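Long-range contacts in CBS domain protein (Streptococcus pneumoniae serotype 4, PDB 7LZG), which is of unknown function but, as a pair of CBS domains, probably senses or binds a regulatory ligand such as an adenine nucleotide: residues Lys58-Thr63 / Thr94-Val99; Glu115-Val120 / Ile130-Ser135. All blocks are in the same frame, centred on the assembly; numbering follows the deposited sequence.

Interaction 1. Residues Lys58-Thr63 / Thr94-Val99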
ATOM      1  N   LYS B  58     -19.797  -1.614 -16.205  1.00 65.80           N
ATOM      2  CA  LYS B  58     -18.984  -2.259 -15.176  1.00 51.86           C
ATOM      3  C   LYS B  58     -17.855  -3.117 -15.737  1.00 51.15           C
ATOM      4  O   LYS B  58     -17.284  -3.929 -15.001  1.00 48.82           O
ATOM      5  CB  LYS B  58     -19.848  -3.101 -14.227  1.00 49.75           C
ATOM      6  CG  LYS B  58     -20.895  -2.310 -13.463  1.00 47.62           C
ATOM      7  CD  LYS B  58     -21.679  -3.216 -12.528  1.00 61.98           C
ATOM      8  CE  LYS B  58     -22.653  -2.430 -11.671  1.00 56.35           C
ATOM      9  NZ  LYS B  58     -23.359  -3.314 -10.704  1.00 58.55           N
ATOM     10  N   GLN B  59     -17.508  -2.960 -17.014  1.00 56.00           N
ATOM     11  CA  GLN B  59     -16.388  -3.705 -17.579  1.00 53.25           C
ATOM     12  C   GLN B  59     -15.080  -3.207 -16.976  1.00 45.50           C
ATOM     13  O   GLN B  59     -14.752  -2.022 -17.085  1.00 42.94           O
ATOM     14  CB  GLN B  59     -16.368  -3.563 -19.097  1.00 61.91           C
ATOM     15  CG  GLN B  59     -17.367  -4.450 -19.821  1.00 70.29           C
ATOM     16  CD  GLN B  59     -16.879  -5.879 -19.968  1.00 70.39           C
ATOM     17  OE1 GLN B  59     -15.676  -6.142 -19.945  1.00 70.25           O
ATOM     18  NE2 GLN B  59     -17.812  -6.810 -20.121  1.00 74.53           N
ATOM     19  N   PHE B  60     -14.335  -4.109 -16.342  1.00 47.95           N
ATOM     20  CA  PHE B  60     -13.094  -3.732 -15.677  1.00 37.94           C
ATOM     21  C   PHE B  60     -12.070  -3.254 -16.698  1.00 41.14           C
ATOM     22  O   PHE B  60     -11.678  -4.007 -17.596  1.00 48.01           O
ATOM     23  CB  PHE B  60     -12.542  -4.909 -14.877  1.00 37.57           C
ATOM     24  CG  PHE B  60     -11.195  -4.645 -14.265  1.00 31.59           C
ATOM     25  CD1 PHE B  60     -11.083  -3.898 -13.104  1.00 27.78           C
ATOM     26  CD2 PHE B  60     -10.042  -5.142 -14.851  1.00 27.94           C
ATOM     27  CE1 PHE B  60      -9.847  -3.651 -12.539  1.00 25.64           C
ATOM     28  CE2 PHE B  60      -8.802  -4.898 -14.291  1.00 27.16           C
ATOM     29  CZ  PHE B  60      -8.704  -4.154 -13.132  1.00 26.85           C
ATOM     30  N   VAL B  61     -11.637  -2.005 -16.559  1.00 29.63           N
ATOM     31  CA  VAL B  61     -10.603  -1.449 -17.424  1.00 26.13           C
ATOM     32  C   VAL B  61      -9.225  -1.597 -16.798  1.00 30.66           C
ATOM     33  O   VAL B  61      -8.285  -2.079 -17.435  1.00 35.84           O
ATOM     34  CB  VAL B  61     -10.917   0.029 -17.738  1.00 28.22           C
ATOM     35  CG1 VAL B  61      -9.918   0.586 -18.741  1.00 31.83           C
ATOM     36  CG2 VAL B  61     -12.339   0.172 -18.249  1.00 27.48           C
ATOM     37  N   GLY B  62      -9.093  -1.190 -15.542  1.00 25.24           N
ATOM     38  CA  GLY B  62      -7.822  -1.273 -14.855  1.00 23.88           C
ATOM     39  C   GLY B  62      -7.891  -0.532 -13.536  1.00 23.47           C
ATOM     40  O   GLY B  62      -8.970  -0.181 -13.053  1.00 20.62           O
ATOM     41  N   THR B  63      -6.716  -0.306 -12.961  1.00 23.60           N
ATOM     42  CA  THR B  63      -6.576   0.460 -11.733  1.00 19.77           C
ATOM     43  C   THR B  63      -5.855   1.767 -12.029  1.00 20.42           C
ATOM     44  O   THR B  63      -5.078   1.864 -12.981  1.00 21.19           O
ATOM     45  CB  THR B  63      -5.807  -0.326 -10.669  1.00 20.64           C
ATOM     46  OG1 THR B  63      -4.490  -0.621 -11.151  1.00 22.38           O
ATOM     47  CG2 THR B  63      -6.527  -1.625 -10.344  1.00 23.19           C
ATOM     48  N   THR B  94      -3.779  -0.557 -17.439  1.00 45.30           N
ATOM     49  CA  THR B  94      -4.428  -1.772 -17.905  1.00 53.27           C
ATOM     50  C   THR B  94      -3.521  -2.992 -17.825  1.00 56.84           C
ATOM     51  O   THR B  94      -4.007  -4.119 -17.980  1.00 52.01           O
ATOM     52  CB  THR B  94      -4.917  -1.589 -19.347  1.00 50.02           C
ATOM     53  OG1 THR B  94      -3.804  -1.276 -20.194  1.00 43.54           O
ATOM     54  CG2 THR B  94      -5.932  -0.456 -19.420  1.00 47.14           C
ATOM     55  N   ASP B  95      -2.226  -2.797 -17.578  1.00 65.65           N
ATOM     56  CA  ASP B  95      -1.274  -3.904 -17.480  1.00 69.86           C
ATOM     57  C   ASP B  95      -1.140  -4.330 -16.016  1.00 65.82           C
ATOM     58  O   ASP B  95      -0.107  -4.156 -15.366  1.00 68.67           O
ATOM     59  CB  ASP B  95       0.068  -3.504 -18.080  1.00 87.30           C
ATOM     60  CG  ASP B  95       1.042  -4.664 -18.158  1.00100.86           C
ATOM     61  OD1 ASP B  95       0.826  -5.568 -18.992  1.00 98.68           O
ATOM     62  OD2 ASP B  95       2.023  -4.671 -17.386  1.00107.25           O
ATOM     63  N   VAL B  96      -2.230  -4.896 -15.501  1.00 53.90           N
ATOM     64  CA  VAL B  96      -2.291  -5.394 -14.133  1.00 51.29           C
ATOM     65  C   VAL B  96      -2.735  -6.849 -14.161  1.00 40.34           C
ATOM     66  O   VAL B  96      -3.450  -7.284 -15.070  1.00 41.90           O
ATOM     67  CB  VAL B  96      -3.243  -4.560 -13.246  1.00 45.54           C
ATOM     68  CG1 VAL B  96      -2.770  -3.119 -13.163  1.00 45.38           C
ATOM     69  CG2 VAL B  96      -4.667  -4.631 -13.774  1.00 36.98           C
ATOM     70  N   ALA B  97      -2.306  -7.603 -13.153  1.00 35.18           N
ATOM     71  CA  ALA B  97      -2.703  -8.997 -13.010  1.00 41.50           C
ATOM     72  C   ALA B  97      -3.979  -9.080 -12.180  1.00 38.40           C
ATOM     73  O   ALA B  97      -4.071  -8.474 -11.109  1.00 38.69           O
ATOM     74  CB  ALA B  97      -1.589  -9.816 -12.358  1.00 35.35           C
ATOM     75  N   VAL B  98      -4.962  -9.825 -12.683  1.00 28.95           N
ATOM     76  CA  VAL B  98      -6.228 -10.004 -11.979  1.00 32.23           C
ATOM     77  C   VAL B  98      -6.459 -11.490 -11.741  1.00 35.21           C
ATOM     78  O   VAL B  98      -5.670 -12.330 -12.185  1.00 35.28           O
ATOM     79  CB  VAL B  98      -7.399  -9.380 -12.760  1.00 34.04           C
ATOM     80  CG1 VAL B  98      -7.119  -7.914 -13.062  1.00 33.89           C
ATOM     81  CG2 VAL B  98      -7.661 -10.156 -14.041  1.00 31.29           C
ATOM     82  N   VAL B  99      -7.537 -11.822 -11.032  1.00 37.16           N
ATOM     83  CA  VAL B  99      -7.902 -13.209 -10.767  1.00 38.06           C
ATOM     84  C   VAL B  99      -9.397 -13.380 -10.989  1.00 39.81           C
ATOM     85  O   VAL B  99     -10.189 -12.459 -10.775  1.00 41.29           O
ATOM     86  CB  VAL B  99      -7.521 -13.662  -9.337  1.00 36.14           C
ATOM     87  CG1 VAL B  99      -6.010 -13.719  -9.171  1.00 34.69           C
ATOM     88  CG2 VAL B  99      -8.152 -12.746  -8.296  1.00 35.11           C
TER
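In this CBS pair the contact belongs to the interface between the two CBS motifs: Lys58-Thr63 leads into strand 60-65 of the first motif, and the irregular segment Thr94-Val99, in the loop between helices 66-76 and 105-111, runs past it. The two meet through side chains and one carbonyl, without a hydrogen bond. Phe60 is the main apolar bridge. With CG anti to the backbone N (chi1 175°), its ring reaches along the strand toward the two valines. Val96 CG2 comes to the rim of the ring, close to its plane, 4.1 Å from Phe60 CZ. Val98 approaches from the opposite direction and sets CG1 3.7 Å from Phe60 CE2. One face of the same ring lies over its own strand, with Gly62 N above the ring centre, and Pro119 and Val121 of strand 117-121 pack on the side chain as well. Val61 and Gly62 together face Val53 of the neighbouring strand, a classic beta bulge. At the bulge the carbonyl of Val61 meets the methyl of Thr94, with Val61 O 3.5 Å from Thr94 CG2, while the methyls Val61 CG1 and Thr94 CG2 stand 4.2 Å apart. Asp95 is the centre of an inverse gamma turn, closed by a weak hydrogen bond from Val96 N to Thr94 O, and after the turn Val96 points toward the strand. While its CG2 meets the ring, Val96 CG1 rests 3.6 Å from Thr63 OG1, a hydroxyl with a weak hydrogen bond to Arg50 NE.

Interaction 2. Residues Glu115-Val120 / Ile130-Ser135. With PO4 (phosphate ion), chain D; PO4 (phosphate ion), chain C.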
ATOM      1  N   GLU B 115       2.444  -7.202  -6.812  1.00 50.68           N
ATOM      2  CA  GLU B 115       1.659  -5.987  -6.660  1.00 44.70           C
ATOM      3  C   GLU B 115       0.937  -6.036  -5.323  1.00 49.55           C
ATOM      4  O   GLU B 115       0.927  -7.060  -4.633  1.00 47.22           O
ATOM      5  CB  GLU B 115       0.661  -5.817  -7.813  1.00 41.59           C
ATOM      6  CG  GLU B 115      -0.227  -7.025  -8.031  1.00 48.68           C
ATOM      7  CD  GLU B 115      -1.082  -6.901  -9.274  1.00 63.34           C
ATOM      8  OE1 GLU B 115      -1.263  -5.768  -9.764  1.00 67.88           O
ATOM      9  OE2 GLU B 115      -1.569  -7.939  -9.766  1.00 64.54           O
ATOM     10  N   SER B 116       0.334  -4.909  -4.949  1.00 43.41           N
ATOM     11  CA  SER B 116      -0.413  -4.800  -3.705  1.00 37.72           C
ATOM     12  C   SER B 116      -1.913  -4.684  -3.926  1.00 37.03           C
ATOM     13  O   SER B 116      -2.657  -4.511  -2.955  1.00 36.91           O
ATOM     14  CB  SER B 116       0.077  -3.594  -2.895  1.00 41.87           C
ATOM     15  OG  SER B 116      -0.219  -2.381  -3.564  1.00 51.44           O
ATOM     16  N   PHE B 117      -2.374  -4.776  -5.170  1.00 54.57           N
ATOM     17  CA  PHE B 117      -3.776  -4.569  -5.506  1.00 52.63           C
ATOM     18  C   PHE B 117      -4.186  -5.637  -6.504  1.00 50.59           C
ATOM     19  O   PHE B 117      -3.660  -5.678  -7.621  1.00 51.91           O
ATOM     20  CB  PHE B 117      -3.992  -3.167  -6.086  1.00 54.56           C
ATOM     21  CG  PHE B 117      -5.388  -2.646  -5.921  1.00 59.48           C
ATOM     22  CD1 PHE B 117      -5.778  -2.031  -4.742  1.00 54.08           C
ATOM     23  CD2 PHE B 117      -6.306  -2.754  -6.952  1.00 59.23           C
ATOM     24  CE1 PHE B 117      -7.063  -1.543  -4.590  1.00 57.29           C
ATOM     25  CE2 PHE B 117      -7.590  -2.266  -6.809  1.00 54.63           C
ATOM     26  CZ  PHE B 117      -7.971  -1.661  -5.626  1.00 62.30           C
ATOM     27  N   LEU B 118      -5.114  -6.504  -6.106  1.00 37.94           N
ATOM     28  CA  LEU B 118      -5.513  -7.650  -6.922  1.00 34.91           C
ATOM     29  C   LEU B 118      -7.011  -7.614  -7.185  1.00 32.90           C
ATOM     30  O   LEU B 118      -7.809  -7.996  -6.311  1.00 27.54           O
ATOM     31  CB  LEU B 118      -5.119  -8.956  -6.236  1.00 28.57           C
ATOM     32  CG  LEU B 118      -5.306 -10.230  -7.058  1.00 28.95           C
ATOM     33  CD1 LEU B 118      -4.487 -10.155  -8.332  1.00 32.97           C
ATOM     34  CD2 LEU B 118      -4.917 -11.446  -6.237  1.00 29.05           C
ATOM     35  N   PRO B 119      -7.443  -7.168  -8.361  1.00 35.42           N
ATOM     36  CA  PRO B 119      -8.874  -7.154  -8.671  1.00 37.13           C
ATOM     37  C   PRO B 119      -9.396  -8.552  -8.969  1.00 37.84           C
ATOM     38  O   PRO B 119      -8.644  -9.480  -9.274  1.00 35.52           O
ATOM     39  CB  PRO B 119      -8.964  -6.260  -9.916  1.00 28.74           C
ATOM     40  CG  PRO B 119      -7.617  -5.586 -10.028  1.00 24.34           C
ATOM     41  CD  PRO B 119      -6.646  -6.541  -9.425  1.00 24.02           C
ATOM     42  N   VAL B 120     -10.715  -8.687  -8.876  1.00 36.54           N
ATOM     43  CA  VAL B 120     -11.405  -9.938  -9.175  1.00 41.28           C
ATOM     44  C   VAL B 120     -12.334  -9.678 -10.351  1.00 40.57           C
ATOM     45  O   VAL B 120     -13.321  -8.941 -10.223  1.00 40.29           O
ATOM     46  CB  VAL B 120     -12.178 -10.477  -7.964  1.00 43.29           C
ATOM     47  CG1 VAL B 120     -12.920 -11.753  -8.338  1.00 38.25           C
ATOM     48  CG2 VAL B 120     -11.228 -10.727  -6.805  1.00 31.45           C
ATOM     49  N   ILE B 130     -11.846  -6.755  -5.038  1.00 36.73           N
ATOM     50  CA  ILE B 130     -10.396  -6.623  -4.956  1.00 35.53           C
ATOM     51  C   ILE B 130      -9.878  -7.342  -3.717  1.00 31.61           C
ATOM     52  O   ILE B 130     -10.600  -7.535  -2.734  1.00 27.17           O
ATOM     53  CB  ILE B 130      -9.944  -5.144  -4.937  1.00 32.90           C
ATOM     54  CG1 ILE B 130     -10.676  -4.358  -3.846  1.00 31.30           C
ATOM     55  CG2 ILE B 130     -10.157  -4.502  -6.296  1.00 41.24           C
ATOM     56  CD1 ILE B 130      -9.901  -4.199  -2.553  1.00 40.93           C
ATOM     57  N   ILE B 131      -8.606  -7.733  -3.775  1.00 31.83           N
ATOM     58  CA  ILE B 131      -7.876  -8.281  -2.639  1.00 27.08           C
ATOM     59  C   ILE B 131      -6.560  -7.525  -2.529  1.00 27.54           C
ATOM     60  O   ILE B 131      -5.801  -7.453  -3.500  1.00 28.61           O
ATOM     61  CB  ILE B 131      -7.617  -9.791  -2.790  1.00 24.91           C
ATOM     62  CG1 ILE B 131      -8.931 -10.544  -2.998  1.00 24.97           C
ATOM     63  CG2 ILE B 131      -6.881 -10.327  -1.573  1.00 26.67           C
ATOM     64  CD1 ILE B 131      -8.749 -12.017  -3.284  1.00 24.01           C
ATOM     65  N   THR B 132      -6.295  -6.957  -1.356  1.00 29.39           N
ATOM     66  CA  THR B 132      -5.108  -6.147  -1.140  1.00 31.94           C
ATOM     67  C   THR B 132      -4.209  -6.792  -0.094  1.00 27.71           C
ATOM     68  O   THR B 132      -4.638  -7.651   0.680  1.00 32.53           O
ATOM     69  CB  THR B 132      -5.478  -4.724  -0.697  1.00 27.62           C
ATOM     70  OG1 THR B 132      -6.213  -4.777   0.531  1.00 31.68           O
ATOM     71  CG2 THR B 132      -6.328  -4.046  -1.757  1.00 30.65           C
ATOM     72  N   ARG B 133      -2.941  -6.370  -0.087  1.00 23.53           N
ATOM     73  CA  ARG B 133      -2.033  -6.804   0.970  1.00 24.29           C
ATOM     74  C   ARG B 133      -2.548  -6.371   2.335  1.00 27.20           C
ATOM     75  O   ARG B 133      -2.441  -7.118   3.316  1.00 28.51           O
ATOM     76  CB  ARG B 133      -0.632  -6.238   0.737  1.00 27.25           C
ATOM     77  CG  ARG B 133       0.013  -6.615  -0.582  1.00 26.53           C
ATOM     78  CD  ARG B 133       1.520  -6.429  -0.486  1.00 29.98           C
ATOM     79  NE  ARG B 133       2.197  -6.544  -1.773  1.00 33.85           N
ATOM     80  CZ  ARG B 133       2.914  -5.577  -2.328  1.00 38.56           C
ATOM     81  NH1 ARG B 133       3.069  -4.404  -1.738  1.00 41.49           N
ATOM     82  NH2 ARG B 133       3.501  -5.797  -3.501  1.00 41.84           N
ATOM     83  N   LYS B 134      -3.104  -5.160   2.414  1.00 24.97           N
ATOM     84  CA  LYS B 134      -3.708  -4.691   3.656  1.00 22.65           C
ATOM     85  C   LYS B 134      -4.830  -5.616   4.104  1.00 22.95           C
ATOM     86  O   LYS B 134      -4.959  -5.918   5.296  1.00 24.33           O
ATOM     87  CB  LYS B 134      -4.226  -3.265   3.466  1.00 31.97           C
ATOM     88  CG  LYS B 134      -5.034  -2.715   4.627  1.00 39.37           C
ATOM     89  CD  LYS B 134      -5.801  -1.471   4.203  1.00 43.86           C
ATOM     90  CE  LYS B 134      -6.600  -0.886   5.356  1.00 61.05           C
ATOM     91  NZ  LYS B 134      -5.719  -0.338   6.424  1.00 72.17           N
ATOM     92  N   SER B 135      -5.647  -6.085   3.159  1.00 20.50           N
ATOM     93  CA  SER B 135      -6.790  -6.917   3.517  1.00 24.78           C
ATOM     94  C   SER B 135      -6.351  -8.305   3.967  1.00 25.16           C
ATOM     95  O   SER B 135      -6.974  -8.903   4.852  1.00 26.62           O
ATOM     96  CB  SER B 135      -7.754  -7.007   2.336  1.00 28.54           C
ATOM     97  OG  SER B 135      -7.110  -7.516   1.184  1.00 25.81           O
TER
HETATM   98  P   PO4 D 202       5.539  -2.813  -4.845  1.00 80.26           P
HETATM   99  O1  PO4 D 202       4.064  -2.542  -4.661  1.00 63.72           O
HETATM  100  O2  PO4 D 202       6.087  -1.898  -5.912  1.00 90.01           O
HETATM  101  O3  PO4 D 202       5.743  -4.250  -5.262  1.00 56.19           O
HETATM  102  O4  PO4 D 202       6.262  -2.560  -3.542  1.00 75.25           O
HETATM  103  P   PO4 C 201      -3.114   1.729   3.980  1.00119.06           P
HETATM  104  O1  PO4 C 201      -3.439   1.525   2.519  1.00 99.81           O
HETATM  105  O2  PO4 C 201      -4.387   1.970   4.755  1.00112.79           O
HETATM  106  O3  PO4 C 201      -2.429   0.498   4.521  1.00 88.27           O
HETATM  107  O4  PO4 C 201      -2.195   2.919   4.135  1.00 87.84           O
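Arg133 lays its guanidinium over Ser116, whose CB stands 3.3 Å above the plane, offset toward the rim. The chain is extended from CG to NE, and its CG and CD run alongside the same serine. Arg133 NE is hydrogen-bonded to Leu112 O; at the edge of the group NH2 donates to O3 of a phosphate (chain D) at 3.2 Å. That anion, probably from the crystallisation liquor, is therefore met in the plane of the guanidinium. Lys134 NZ reaches the other phosphate (chain C) and also Val113 O of the second subunit. Between the strands, Leu118 and Ile131 form an antiparallel hydrogen-bonded pair: Leu118 N gives to Ile131 O at 2.9 Å, and Ile131 N returns a straighter bond to Leu118 O at 2.7 Å. Phe117 and Ile130 lie on one face of the sheet, where Ile130 CG2 approaches Phe117 CE2 to 3.4 Å. Thr132 lies beside the same ring, pointing the same way, with its CG2 3.6 Å from Phe117 CD1. On the other face Leu118 and Ile131 meet, and Val108 of helix 105-111 packs against both. Thr132 is the N-cap of helix 133-140, and Ser135 OG donates to Thr132 O. The hairpin 117-121/127-132 running into helix 133-140, after helix 105-111, fits the beta-alpha-beta-beta-alpha order of a CBS motif.

Both contacts involve the second CBS motif, but interaction 2 is its buried hairpin, whereas interaction 1 lies nearer the surface and links it to the first motif. Their centres are 12 Å apart, and strand 117-121 connects them. Val99 N probably donates to Pro119 O, carrying the incoming segment alongside the hairpin, and Thr63 CG2 packs on Phe117 CD2 at 3.6 Å. The chemistry follows the place: interaction 1 depends on valine methyls around a phenylalanine ring, with a threonine methyl on the Val61 carbonyl, while interaction 2 combines backbone pairing and apolar packing with a charged end where the helix begins, near two phosphates and the second subunit.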